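Local structure of centrosomal protein of 192 kDa (6FVI) at residues A61-K66 / Y111-D116. The protein acts as a centrosomal scaffold that activates AURKA and PLK1 for centrosome maturation and bipolar spindle assembly, this chain being its seventh PapD-like (ASH) domain. Numbering follows the deposited sequence.
Sequences APPYVK and YAQFWD
In the antiparallel β-pairing of this PapD-like domain, Tyr64 and Ala112 form a hydrogen-bonded pair, with Tyr64 N to Ala112 O and Ala112 N to Tyr64 O both 2.9 Å. Residues 61-63 leave the strand, and a side chain makes the next link: Gln113, its CG anti to the backbone N (chi1 -167°) and its chain extended, sends NE2 to Ala61 O (2.9 Å) in an almost straight bond. A water that donates to the same carbonyl oxygen and accepts from Phe114 N links the two segments a second time. On one face of the sheet the Tyr64 ring lies over Ala112; Ala112 CB is 3.4 Å from Tyr64 CZ, and Tyr64 OH reaches Phe114 CE2; the two rings are nearly parallel but slid apart. Replacing Tyr64 by an alanine is likely to leave the Ala112 methyl without the ring face over it and Phe114 CE2 without its neighbour. On the other face Val65 CG1 sits over the centre of the Tyr111 ring, 3.8 Å from its centroid, while the Tyr111 hydroxyl bonds Gly107 O and Tyr79 OH. Strand 109-121 continues the sheet into strand 129-139 through Tyr111–Gly137 and Gln113–Leu135 backbone bonds, and Val65 bonds Phe75 of strand 75-76 through the backbone.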
loop_
_atom_site.group_PDB
_atom_site.type_symbol
_atom_site.label_atom_id
_atom_site.label_comp_id
_atom_site.label_asym_id
_atom_site.label_seq_id
_atom_site.Cartn_x
_atom_site.Cartn_y
_atom_site.Cartn_z
ATOM N N ALA A 61 10.909 -1.036 -0.678
ATOM C CA ALA A 61 12.095 -1.741 -1.182
ATOM C C ALA A 61 11.618 -2.482 -2.415
ATOM O O ALA A 61 10.406 -2.653 -2.608
ATOM C CB ALA A 61 12.625 -2.717 -0.160
ATOM N N PRO A 62 12.547 -2.988 -3.221
ATOM C CA PRO A 62 12.138 -3.729 -4.420
ATOM C C PRO A 62 11.353 -4.980 -4.048
ATOM O O PRO A 62 11.405 -5.451 -2.918
ATOM C CB PRO A 62 13.470 -4.079 -5.096
ATOM C CG PRO A 62 14.373 -2.966 -4.658
ATOM C CD PRO A 62 14.002 -2.758 -3.213
ATOM N N PRO A 63 10.644 -5.558 -4.999
ATOM C CA PRO A 63 9.931 -6.801 -4.688
ATOM C C PRO A 63 10.862 -7.859 -4.169
ATOM O O PRO A 63 12.000 -7.975 -4.641
ATOM C CB PRO A 63 9.355 -7.220 -6.057
ATOM C CG PRO A 63 9.347 -5.969 -6.877
ATOM C CD PRO A 63 10.536 -5.211 -6.429
ATOM N N TYR A 64 10.369 -8.648 -3.240
ATOM C CA TYR A 64 11.070 -9.808 -2.756
ATOM C C TYR A 64 10.379 -11.045 -3.265
ATOM O O TYR A 64 9.141 -11.100 -3.364
ATOM C CB TYR A 64 11.225 -9.796 -1.215
ATOM C CG TYR A 64 9.948 -9.782 -0.427
ATOM C CD1 TYR A 64 9.268 -8.586 -0.181
ATOM C CD2 TYR A 64 9.418 -10.935 0.107
ATOM C CE1 TYR A 64 8.110 -8.563 0.565
ATOM C CE2 TYR A 64 8.260 -10.937 0.849
ATOM C CZ TYR A 64 7.611 -9.727 1.089
ATOM O OH TYR A 64 6.451 -9.688 1.820
ATOM N N VAL A 65 11.172 -12.050 -3.664
ATOM C CA VAL A 65 10.668 -13.137 -4.471
ATOM C C VAL A 65 11.218 -14.457 -3.963
ATOM O O VAL A 65 12.430 -14.616 -3.782
ATOM C CB VAL A 65 11.031 -12.947 -5.951
ATOM C CG1 VAL A 65 10.219 -13.899 -6.816
ATOM C CG2 VAL A 65 10.800 -11.504 -6.374
ATOM N N LYS A 66 10.334 -15.422 -3.782
ATOM C CA LYS A 66 10.749 -16.736 -3.312
ATOM C C LYS A 66 10.356 -17.746 -4.373
ATOM O O LYS A 66 9.482 -17.525 -5.222
ATOM C CB LYS A 66 10.130 -17.051 -1.941
ATOM C CG LYS A 66 8.630 -17.255 -1.930
ATOM C CD LYS A 66 8.042 -17.469 -0.541
ATOM C CE LYS A 66 6.552 -17.154 -0.581
ATOM N NZ LYS A 66 5.936 -16.823 0.736
ATOM N N TYR A 111 6.010 -13.452 -5.567
ATOM C CA TYR A 111 6.454 -12.068 -5.432
ATOM C C TYR A 111 5.666 -11.324 -4.364
ATOM O O TYR A 111 4.450 -11.538 -4.235
ATOM C CB TYR A 111 6.178 -11.326 -6.751
ATOM C CG TYR A 111 6.972 -11.797 -7.944
ATOM C CD1 TYR A 111 6.733 -13.030 -8.552
ATOM C CD2 TYR A 111 7.945 -10.987 -8.497
ATOM C CE1 TYR A 111 7.440 -13.424 -9.660
ATOM C CE2 TYR A 111 8.642 -11.383 -9.630
ATOM C CZ TYR A 111 8.389 -12.614 -10.202
ATOM O OH TYR A 111 9.095 -12.965 -11.312
ATOM N N ALA A 112 6.316 -10.391 -3.690
ATOM C CA ALA A 112 5.591 -9.511 -2.794
ATOM C C ALA A 112 6.364 -8.217 -2.668
ATOM O O ALA A 112 7.547 -8.134 -2.987
ATOM C CB ALA A 112 5.354 -10.162 -1.441
ATOM N N GLN A 113 5.682 -7.188 -2.161
ATOM C CA GLN A 113 6.316 -5.897 -2.000
ATOM C C GLN A 113 5.500 -5.061 -1.024
ATOM O O GLN A 113 4.267 -5.060 -1.076
ATOM C CB GLN A 113 6.433 -5.171 -3.341
ATOM C CG GLN A 113 7.349 -3.963 -3.307
ATOM C CD GLN A 113 7.513 -3.356 -4.682
ATOM O OE1 GLN A 113 6.634 -3.468 -5.542
ATOM N NE2 GLN A 113 8.628 -2.686 -4.873
ATOM N N PHE A 114 6.205 -4.323 -0.170
ATOM C CA PHE A 114 5.591 -3.382 0.741
ATOM C C PHE A 114 5.618 -1.977 0.182
ATOM O O PHE A 114 6.626 -1.558 -0.386
ATOM C CB PHE A 114 6.319 -3.400 2.095
ATOM C CG PHE A 114 6.133 -4.687 2.857
ATOM C CD1 PHE A 114 4.906 -4.951 3.491
ATOM C CD2 PHE A 114 7.120 -5.649 2.909
ATOM C CE1 PHE A 114 4.711 -6.143 4.180
ATOM C CE2 PHE A 114 6.928 -6.812 3.624
ATOM C CZ PHE A 114 5.741 -7.061 4.266
ATOM N N TRP A 115 4.509 -1.263 0.373
ATOM C CA TRP A 115 4.330 0.109 -0.094
ATOM C C TRP A 115 3.748 0.964 1.025
ATOM O O TRP A 115 3.141 0.457 1.979
ATOM C CB TRP A 115 3.339 0.110 -1.269
ATOM C CG TRP A 115 3.841 -0.473 -2.531
ATOM C CD1 TRP A 115 4.100 -1.779 -2.803
ATOM C CD2 TRP A 115 4.144 0.251 -3.733
ATOM N NE1 TRP A 115 4.566 -1.912 -4.084
ATOM C CE2 TRP A 115 4.593 -0.687 -4.683
ATOM C CE3 TRP A 115 4.082 1.587 -4.099
ATOM C CZ2 TRP A 115 4.971 -0.328 -5.984
ATOM C CZ3 TRP A 115 4.456 1.942 -5.380
ATOM C CH2 TRP A 115 4.900 0.987 -6.305
ATOM N N ASP A 116 3.937 2.259 0.889
ATOM C CA ASP A 116 3.133 3.130 1.697
ATOM C C ASP A 116 2.593 4.281 0.937
ATOM O O ASP A 116 3.021 4.627 -0.157
ATOM C CB ASP A 116 3.842 3.605 2.943
ATOM C CG ASP A 116 4.920 4.592 2.690
ATOM O OD1 ASP A 116 5.134 5.013 1.553
ATOM O OD2 ASP A 116 5.550 4.992 3.687
HETATM O O HOH W 1 9.098 -4.562 -0.406
#